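Local structure of tetracycline repressor protein class G (Acinetobacter baumannii, 6RX9) at residues Thr8-Ala13 / Leu52-Glu57; Leu14-Glu19 / Ala31-Val36; Ala89-Arg94 / Gly143-Gln148. The protein represses the tetracycline resistance gene by binding its operator DNA, and loses affinity for that DNA when tetracycline binds. One frame throughout, in Å; residues are numbered along the deposited sequence.

Overall arrangement
From the N terminus, helix 6-20 enters two contacts in succession. Its 8-13 part meets 52-57 on helix 48-59, so interaction 1 closes a loop of 38 residues. Nested inside that loop is interaction 2, where 14-19 meets 31-36 across only 11 residues. Their centres lie about 10 Å apart and they touch, A12 CB and the T8 carbonyl O packing on CD2 of L34 and L14 on L55. Interaction 3 follows in series, joining 89-94 to 143-148 in the C-terminal regulatory domain; its centre is about 17 Å from that of interaction 1 and about 21 Å from that of interaction 2. The DNA-binding domain meets it through a probable hydrogen bond from R94 N to N18 OD1.

Interaction 1 (Thr8-Ala13 / Leu52-Glu57); sequences TVIAAA and LDALAE
The contact between I10 and A13 on one side and A54 and L55 on the other is made by methyl groups alone, with no flat group among the four side chains; F45, outside the two segments, is touched by the side chains of I10 and A54. CD1 of I10, the end of the CG1 branch, lies 3.7 Å from CB of A54. The other branch, CG2, stands anti to the backbone N (chi1 of CG1 -68°) and lies 4.2 Å from CD2 of L55. That same CD2 is 3.9 Å from CB of A13, so a single methyl of L55 reaches two residues one helical turn apart. Helix 6-20 and helix 48-59 belong to the N-terminal DNA-binding domain of the TetR family, the latter being the helix that connects it to the regulatory core. The two short segments run at 85° with axes 10.5 Å apart, a nearly perpendicular crossing; at this distance they meet through I10 and L55, which cross obliquely and are laid against the CB methyls of A54 and A13 respectively. L51 packs on I10 and A13 from the same helix 48-59, while L30 of helix 27-34 reaches A13.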
loop_
_atom_site.group_PDB
_atom_site.type_symbol
_atom_site.label_atom_id
_atom_site.label_comp_id
_atom_site.label_asym_id
_atom_site.label_seq_id
_atom_site.Cartn_x
_atom_site.Cartn_y
_atom_site.Cartn_z
ATOM N N THR A 8 22.468 16.170 10.374
ATOM C CA THR A 8 22.354 17.535 9.795
ATOM C C THR A 8 21.897 17.431 8.333
ATOM O O THR A 8 21.045 18.244 7.928
ATOM C CB THR A 8 23.673 18.306 9.923
ATOM O OG1 THR A 8 24.094 18.247 11.287
ATOM C CG2 THR A 8 23.547 19.750 9.488
ATOM N N VAL A 9 22.430 16.457 7.588
ATOM C CA VAL A 9 22.120 16.218 6.144
ATOM C C VAL A 9 20.634 15.854 5.997
ATOM O O VAL A 9 19.954 16.456 5.143
ATOM C CB VAL A 9 23.027 15.125 5.545
ATOM C CG1 VAL A 9 22.605 14.746 4.132
ATOM C CG2 VAL A 9 24.494 15.536 5.560
ATOM N N ILE A 10 20.147 14.896 6.786
ATOM C CA ILE A 10 18.763 14.349 6.630
ATOM C C ILE A 10 17.740 15.383 7.113
ATOM O O ILE A 10 16.643 15.439 6.517
ATOM C CB ILE A 10 18.615 12.982 7.327
ATOM C CG1 ILE A 10 19.432 11.909 6.605
ATOM C CG2 ILE A 10 17.147 12.583 7.446
ATOM C CD1 ILE A 10 18.970 11.619 5.191
ATOM N N ALA A 11 18.068 16.169 8.142
ATOM C CA ALA A 11 17.219 17.281 8.633
ATOM C C ALA A 11 16.904 18.229 7.468
ATOM O O ALA A 11 15.725 18.596 7.303
ATOM C CB ALA A 11 17.896 18.000 9.771
ATOM N N ALA A 12 17.920 18.586 6.674
ATOM C CA ALA A 12 17.802 19.469 5.488
ATOM C C ALA A 12 17.017 18.763 4.375
ATOM O O ALA A 12 16.207 19.437 3.705
ATOM C CB ALA A 12 19.176 19.879 5.017
ATOM N N ALA A 13 17.261 17.464 4.174
ATOM C CA ALA A 13 16.616 16.631 3.132
ATOM C C ALA A 13 15.106 16.547 3.396
ATOM O O ALA A 13 14.330 16.574 2.421
ATOM C CB ALA A 13 17.249 15.262 3.089
ATOM N N LEU A 52 16.938 8.261 -0.195
ATOM C CA LEU A 52 15.528 7.829 0.018
ATOM C C LEU A 52 15.478 6.750 1.111
ATOM O O LEU A 52 14.560 6.820 1.952
ATOM C CB LEU A 52 14.926 7.316 -1.295
ATOM C CG LEU A 52 14.652 8.374 -2.363
ATOM C CD1 LEU A 52 13.973 7.755 -3.573
ATOM C CD2 LEU A 52 13.817 9.520 -1.814
ATOM N N ASP A 53 16.414 5.795 1.095
ATOM C CA ASP A 53 16.540 4.726 2.128
ATOM C C ASP A 53 16.654 5.362 3.520
ATOM O O ASP A 53 15.952 4.892 4.445
ATOM C CB ASP A 53 17.739 3.810 1.866
ATOM C CG ASP A 53 17.601 2.904 0.653
ATOM O OD1 ASP A 53 16.475 2.772 0.134
ATOM O OD2 ASP A 53 18.629 2.339 0.230
ATOM N N ALA A 54 17.501 6.386 3.667
ATOM C CA ALA A 54 17.757 7.093 4.946
ATOM C C ALA A 54 16.515 7.886 5.374
ATOM O O ALA A 54 16.210 7.894 6.584
ATOM C CB ALA A 54 18.965 7.987 4.820
ATOM N N LEU A 55 15.825 8.526 4.425
ATOM C CA LEU A 55 14.577 9.295 4.686
ATOM C C LEU A 55 13.495 8.339 5.203
ATOM O O LEU A 55 12.824 8.696 6.191
ATOM C CB LEU A 55 14.121 10.006 3.406
ATOM C CG LEU A 55 14.960 11.214 2.989
ATOM C CD1 LEU A 55 14.572 11.690 1.598
ATOM C CD2 LEU A 55 14.828 12.348 3.994
ATOM N N ALA A 56 13.349 7.170 4.569
ATOM C CA ALA A 56 12.344 6.138 4.917
ATOM C C ALA A 56 12.572 5.642 6.352
ATOM O O ALA A 56 11.579 5.492 7.091
ATOM C CB ALA A 56 12.396 5.002 3.924
ATOM N N GLU A 57 13.829 5.404 6.740
ATOM C CA GLU A 57 14.179 4.877 8.088
ATOM C C GLU A 57 13.867 5.945 9.146
ATOM O O GLU A 57 13.286 5.582 10.190
ATOM C CB GLU A 57 15.640 4.426 8.145
ATOM C CG GLU A 57 15.970 3.647 9.409
ATOM C CD GLU A 57 17.385 3.098 9.502
ATOM O OE1 GLU A 57 17.968 2.775 8.450
ATOM O OE2 GLU A 57 17.899 2.987 10.636
#

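Interaction 2 (Leu14-Glu19 / Ala31-Val36); sequences LELLNE and AERLKV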
loop_
_atom_site.group_PDB
_atom_site.type_symbol
_atom_site.label_atom_id
_atom_site.label_comp_id
_atom_site.label_asym_id
_atom_site.label_seq_id
_atom_site.Cartn_x
_atom_site.Cartn_y
_atom_site.Cartn_z
ATOM N N LEU A 14 14.708 16.452 4.668
ATOM C CA LEU A 14 13.279 16.382 5.077
ATOM C C LEU A 14 12.577 17.703 4.742
ATOM O O LEU A 14 11.479 17.645 4.158
ATOM C CB LEU A 14 13.189 16.050 6.570
ATOM C CG LEU A 14 13.452 14.588 6.930
ATOM C CD1 LEU A 14 13.627 14.426 8.432
ATOM C CD2 LEU A 14 12.336 13.686 6.426
ATOM N N GLU A 15 13.187 18.846 5.077
ATOM C CA GLU A 15 12.637 20.196 4.768
ATOM C C GLU A 15 12.469 20.335 3.250
ATOM O O GLU A 15 11.408 20.818 2.817
ATOM C CB GLU A 15 13.536 21.306 5.318
ATOM C CG GLU A 15 13.518 21.391 6.832
ATOM C CD GLU A 15 14.162 22.626 7.438
ATOM O OE1 GLU A 15 14.820 23.392 6.696
ATOM O OE2 GLU A 15 14.009 22.817 8.660
ATOM N N LEU A 16 13.479 19.907 2.484
ATOM C CA LEU A 16 13.509 19.984 0.999
ATOM C C LEU A 16 12.409 19.085 0.421
ATOM O O LEU A 16 11.690 19.546 -0.485
ATOM C CB LEU A 16 14.899 19.561 0.511
ATOM C CG LEU A 16 15.204 19.812 -0.966
ATOM C CD1 LEU A 16 14.838 21.232 -1.377
ATOM C CD2 LEU A 16 16.674 19.540 -1.255
ATOM N N LEU A 17 12.274 17.862 0.943
ATOM C CA LEU A 17 11.234 16.884 0.526
ATOM C C LEU A 17 9.845 17.534 0.611
ATOM O O LEU A 17 9.073 17.395 -0.355
ATOM C CB LEU A 17 11.323 15.638 1.412
ATOM C CG LEU A 17 10.214 14.604 1.222
ATOM C CD1 LEU A 17 10.151 14.125 -0.221
ATOM C CD2 LEU A 17 10.409 13.429 2.168
ATOM N N ASN A 18 9.539 18.208 1.725
ATOM C CA ASN A 18 8.238 18.899 1.946
ATOM C C ASN A 18 8.057 20.025 0.920
ATOM O O ASN A 18 6.914 20.226 0.471
ATOM C CB ASN A 18 8.104 19.454 3.367
ATOM C CG ASN A 18 7.424 18.500 4.324
ATOM O OD1 ASN A 18 6.685 17.607 3.911
ATOM N ND2 ASN A 18 7.659 18.691 5.612
ATOM N N GLU A 19 9.138 20.726 0.565
ATOM C CA GLU A 19 9.093 21.913 -0.330
ATOM C C GLU A 19 8.835 21.489 -1.782
ATOM O O GLU A 19 8.015 22.161 -2.435
ATOM C CB GLU A 19 10.383 22.729 -0.220
ATOM C CG GLU A 19 10.447 23.572 1.042
ATOM C CD GLU A 19 11.705 24.410 1.194
ATOM O OE1 GLU A 19 12.234 24.880 0.166
ATOM O OE2 GLU A 19 12.151 24.592 2.347
ATOM N N ALA A 31 22.897 19.364 -1.522
ATOM C CA ALA A 31 24.245 19.944 -1.299
ATOM C C ALA A 31 24.147 21.474 -1.282
ATOM O O ALA A 31 24.734 22.094 -0.370
ATOM C CB ALA A 31 25.209 19.467 -2.359
ATOM N N GLU A 32 23.419 22.046 -2.249
ATOM C CA GLU A 32 23.205 23.512 -2.406
ATOM C C GLU A 32 22.524 24.065 -1.147
ATOM O O GLU A 32 23.005 25.087 -0.619
ATOM C CB GLU A 32 22.376 23.791 -3.662
ATOM C CG GLU A 32 22.148 25.268 -3.936
ATOM C CD GLU A 32 21.337 25.576 -5.187
ATOM O OE1 GLU A 32 20.543 24.711 -5.609
ATOM O OE2 GLU A 32 21.501 26.687 -5.737
ATOM N N ARG A 33 21.458 23.400 -0.686
ATOM C CA ARG A 33 20.661 23.787 0.513
ATOM C C ARG A 33 21.565 23.791 1.755
ATOM O O ARG A 33 21.430 24.720 2.577
ATOM C CB ARG A 33 19.467 22.837 0.673
ATOM C CG ARG A 33 18.639 23.051 1.934
ATOM C CD ARG A 33 18.121 24.469 2.086
ATOM N NE ARG A 33 17.345 24.908 0.932
ATOM C CZ ARG A 33 16.053 24.659 0.731
ATOM N NH1 ARG A 33 15.462 25.117 -0.361
ATOM N NH2 ARG A 33 15.352 23.953 1.606
ATOM N N LEU A 34 22.458 22.803 1.879
ATOM C CA LEU A 34 23.394 22.652 3.029
ATOM C C LEU A 34 24.538 23.673 2.936
ATOM O O LEU A 34 25.229 23.861 3.959
ATOM C CB LEU A 34 23.944 21.222 3.046
ATOM C CG LEU A 34 22.963 20.151 3.518
ATOM C CD1 LEU A 34 23.400 18.772 3.051
ATOM C CD2 LEU A 34 22.812 20.182 5.033
ATOM N N LYS A 35 24.737 24.289 1.765
ATOM C CA LYS A 35 25.858 25.225 1.465
ATOM C C LYS A 35 27.189 24.488 1.644
ATOM O O LYS A 35 28.134 25.083 2.205
ATOM C CB LYS A 35 25.774 26.481 2.340
ATOM C CG LYS A 35 24.576 27.373 2.051
ATOM C CD LYS A 35 24.134 28.208 3.231
ATOM C CE LYS A 35 22.718 28.720 3.076
ATOM N NZ LYS A 35 22.632 29.792 2.056
ATOM N N VAL A 36 27.252 23.238 1.175
ATOM C CA VAL A 36 28.485 22.396 1.168
ATOM C C VAL A 36 28.810 22.029 -0.282
ATOM O O VAL A 36 27.935 22.203 -1.155
ATOM C CB VAL A 36 28.338 21.141 2.052
ATOM C CG1 VAL A 36 28.062 21.508 3.502
ATOM C CG2 VAL A 36 27.278 20.181 1.528
#
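The first helix of the helix-turn-helix motif, helix 27-34, is tied here to helix 6-20 by a salt bridge between R33 and E19, with L16 packed against the charged group. Two bonds make up the bridge. NH1 of R33 donates to OE1 of E19 at 3.3 Å, with an N-H...O angle of 152°, and meets the oxygen on its syn side, though displaced from the carboxylate plane; the second bond, from NH2 of R33 to OE2 of E19, is also 3.3 Å long but weak. OE1 of E19 sits at the edge of the guanidinium, near its plane, while the two flat groups are turned 30° against each other, so the pairing is lopsided, firmer at NH1. R33 starts out trans (chi1 175°) and then bends at chi2 and chi3, whereas E19 comes from the opposite direction on an extended chain. OE1 of E15 is 5.1 Å from NH2 of R33, too far for a bond, but its opposite charge may add to the attraction. At the end of helix 27-34, K35 takes a positive phi and completes a Schellman motif, in which V36 N bonds back to A31 O and K35 N to E32 O. L16 is buried and also packs on L25, whereas E19 is exposed. Over one face of the R33 guanidinium lies CD1 of L16, which is 4.1 Å from NH1.

Interaction 3 (Ala89-Arg94 / Gly143-Gln148); sequences ALLSYR and GSVLEQ
This is an apolar helix-helix contact inside the all-helical C-terminal regulatory domain of the TetR fold, where L90 and L91 of helix 75-91 pack against V145 and Q148 of helix 127-155. A trans first torsion (chi1 180°) brings CG1 of V145 against both leucines, 3.8 Å from CB of L90 and 3.7 Å from CD2 of L91. Contact with L90 is thus made at the base of that side chain, but with L91 at a branch tip. CD2 of L91 also reaches Q148, whose extended chain crosses the leucine at about a right angle; NE2 of Q148 lies 3.9 Å from this methyl, as a packing contact. The other end of the amide is held, for OE1 of Q148 accepts a hydrogen bond from NH2 of R87, on the same helix as L91, which probably helps hold the amide's rotation. L90 packs on H100 as well, a residue that probably binds magnesium with the tetracycline, so the contact probably borders the effector site. Helix 127-155 also faces the second subunit, with OE1 of E147 hydrogen-bonded to NE2 of H139 of that subunit and L146 packed on its L146. Within 89-94 the chain is tied back on itself: OG of S92 donates to the carbonyl O of A89 at 2.7 Å, with the donor 34° off the carbonyl plane.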
loop_
_atom_site.group_PDB
_atom_site.type_symbol
_atom_site.label_atom_id
_atom_site.label_comp_id
_atom_site.label_asym_id
_atom_site.label_seq_id
_atom_site.Cartn_x
_atom_site.Cartn_y
_atom_site.Cartn_z
ATOM N N ALA A 89 3.211 8.941 10.952
ATOM C CA ALA A 89 4.623 8.922 10.496
ATOM C C ALA A 89 4.690 9.046 8.969
ATOM O O ALA A 89 5.535 9.820 8.483
ATOM C CB ALA A 89 5.309 7.663 10.964
ATOM N N LEU A 90 3.851 8.304 8.238
ATOM C CA LEU A 90 3.840 8.318 6.749
ATOM C C LEU A 90 3.226 9.629 6.237
ATOM O O LEU A 90 3.665 10.096 5.171
ATOM C CB LEU A 90 3.082 7.097 6.215
ATOM C CG LEU A 90 3.748 5.742 6.461
ATOM C CD1 LEU A 90 2.932 4.619 5.849
ATOM C CD2 LEU A 90 5.173 5.719 5.920
ATOM N N LEU A 91 2.262 10.208 6.963
ATOM C CA LEU A 91 1.576 11.470 6.570
ATOM C C LEU A 91 2.430 12.694 6.930
ATOM O O LEU A 91 2.113 13.781 6.412
ATOM C CB LEU A 91 0.206 11.559 7.253
ATOM C CG LEU A 91 -0.905 10.693 6.657
ATOM C CD1 LEU A 91 -2.154 10.757 7.523
ATOM C CD2 LEU A 91 -1.233 11.113 5.231
ATOM N N SER A 92 3.463 12.537 7.769
ATOM C CA SER A 92 4.247 13.658 8.357
ATOM C C SER A 92 5.082 14.371 7.283
ATOM O O SER A 92 5.468 15.526 7.529
ATOM C CB SER A 92 5.111 13.202 9.510
ATOM O OG SER A 92 6.169 12.365 9.074
ATOM N N TYR A 93 5.344 13.724 6.142
ATOM C CA TYR A 93 6.131 14.312 5.025
ATOM C C TYR A 93 5.493 13.972 3.676
ATOM O O TYR A 93 4.941 12.867 3.504
ATOM C CB TYR A 93 7.590 13.856 5.103
ATOM C CG TYR A 93 8.353 14.514 6.221
ATOM C CD1 TYR A 93 8.870 15.789 6.068
ATOM C CD2 TYR A 93 8.516 13.893 7.449
ATOM C CE1 TYR A 93 9.549 16.424 7.092
ATOM C CE2 TYR A 93 9.197 14.513 8.484
ATOM C CZ TYR A 93 9.714 15.783 8.305
ATOM O OH TYR A 93 10.384 16.409 9.315
ATOM N N ARG A 94 5.580 14.928 2.747
ATOM C CA ARG A 94 5.177 14.780 1.325
ATOM C C ARG A 94 5.767 13.475 0.773
ATOM O O ARG A 94 6.964 13.218 1.010
ATOM C CB ARG A 94 5.644 16.015 0.549
ATOM C CG ARG A 94 5.233 16.040 -0.914
ATOM C CD ARG A 94 5.525 17.395 -1.522
ATOM N NE ARG A 94 5.179 17.440 -2.934
ATOM C CZ ARG A 94 5.308 18.509 -3.713
ATOM N NH1 ARG A 94 5.780 19.646 -3.224
ATOM N NH2 ARG A 94 4.960 18.435 -4.984
ATOM N N GLY A 143 -1.558 0.998 2.309
ATOM C CA GLY A 143 -2.574 1.148 1.250
ATOM C C GLY A 143 -3.366 2.434 1.415
ATOM O O GLY A 143 -3.539 3.161 0.413
ATOM N N SER A 144 -3.818 2.719 2.641
ATOM C CA SER A 144 -4.657 3.896 2.989
ATOM C C SER A 144 -3.888 5.197 2.729
ATOM O O SER A 144 -4.452 6.106 2.091
ATOM C CB SER A 144 -5.139 3.820 4.415
ATOM O OG SER A 144 -5.784 5.026 4.783
ATOM N N VAL A 145 -2.644 5.293 3.204
ATOM C CA VAL A 145 -1.855 6.559 3.129
ATOM C C VAL A 145 -1.424 6.806 1.676
ATOM O O VAL A 145 -1.441 7.983 1.262
ATOM C CB VAL A 145 -0.661 6.564 4.100
ATOM C CG1 VAL A 145 0.115 7.866 3.993
ATOM C CG2 VAL A 145 -1.107 6.331 5.540
ATOM N N LEU A 146 -1.070 5.758 0.921
ATOM C CA LEU A 146 -0.746 5.878 -0.531
ATOM C C LEU A 146 -1.901 6.589 -1.249
ATOM O O LEU A 146 -1.627 7.549 -2.004
ATOM C CB LEU A 146 -0.495 4.493 -1.139
ATOM C CG LEU A 146 0.904 3.915 -0.937
ATOM C CD1 LEU A 146 0.943 2.450 -1.348
ATOM C CD2 LEU A 146 1.949 4.709 -1.714
ATOM N N GLU A 147 -3.139 6.142 -1.012
ATOM C CA GLU A 147 -4.364 6.680 -1.668
ATOM C C GLU A 147 -4.600 8.129 -1.217
ATOM O O GLU A 147 -4.888 8.980 -2.088
ATOM C CB GLU A 147 -5.569 5.789 -1.359
ATOM C CG GLU A 147 -6.802 6.123 -2.184
ATOM C CD GLU A 147 -7.888 5.060 -2.165
ATOM O OE1 GLU A 147 -8.976 5.330 -1.617
ATOM O OE2 GLU A 147 -7.648 3.959 -2.703
ATOM N N GLN A 148 -4.480 8.399 0.087
ATOM C CA GLN A 148 -4.703 9.744 0.683
ATOM C C GLN A 148 -3.701 10.743 0.093
ATOM O O GLN A 148 -4.126 11.846 -0.292
ATOM C CB GLN A 148 -4.578 9.699 2.207
ATOM C CG GLN A 148 -4.839 11.045 2.871
ATOM C CD GLN A 148 -5.100 10.937 4.353
ATOM O OE1 GLN A 148 -5.394 9.866 4.881
ATOM N NE2 GLN A 148 -5.003 12.063 5.041
#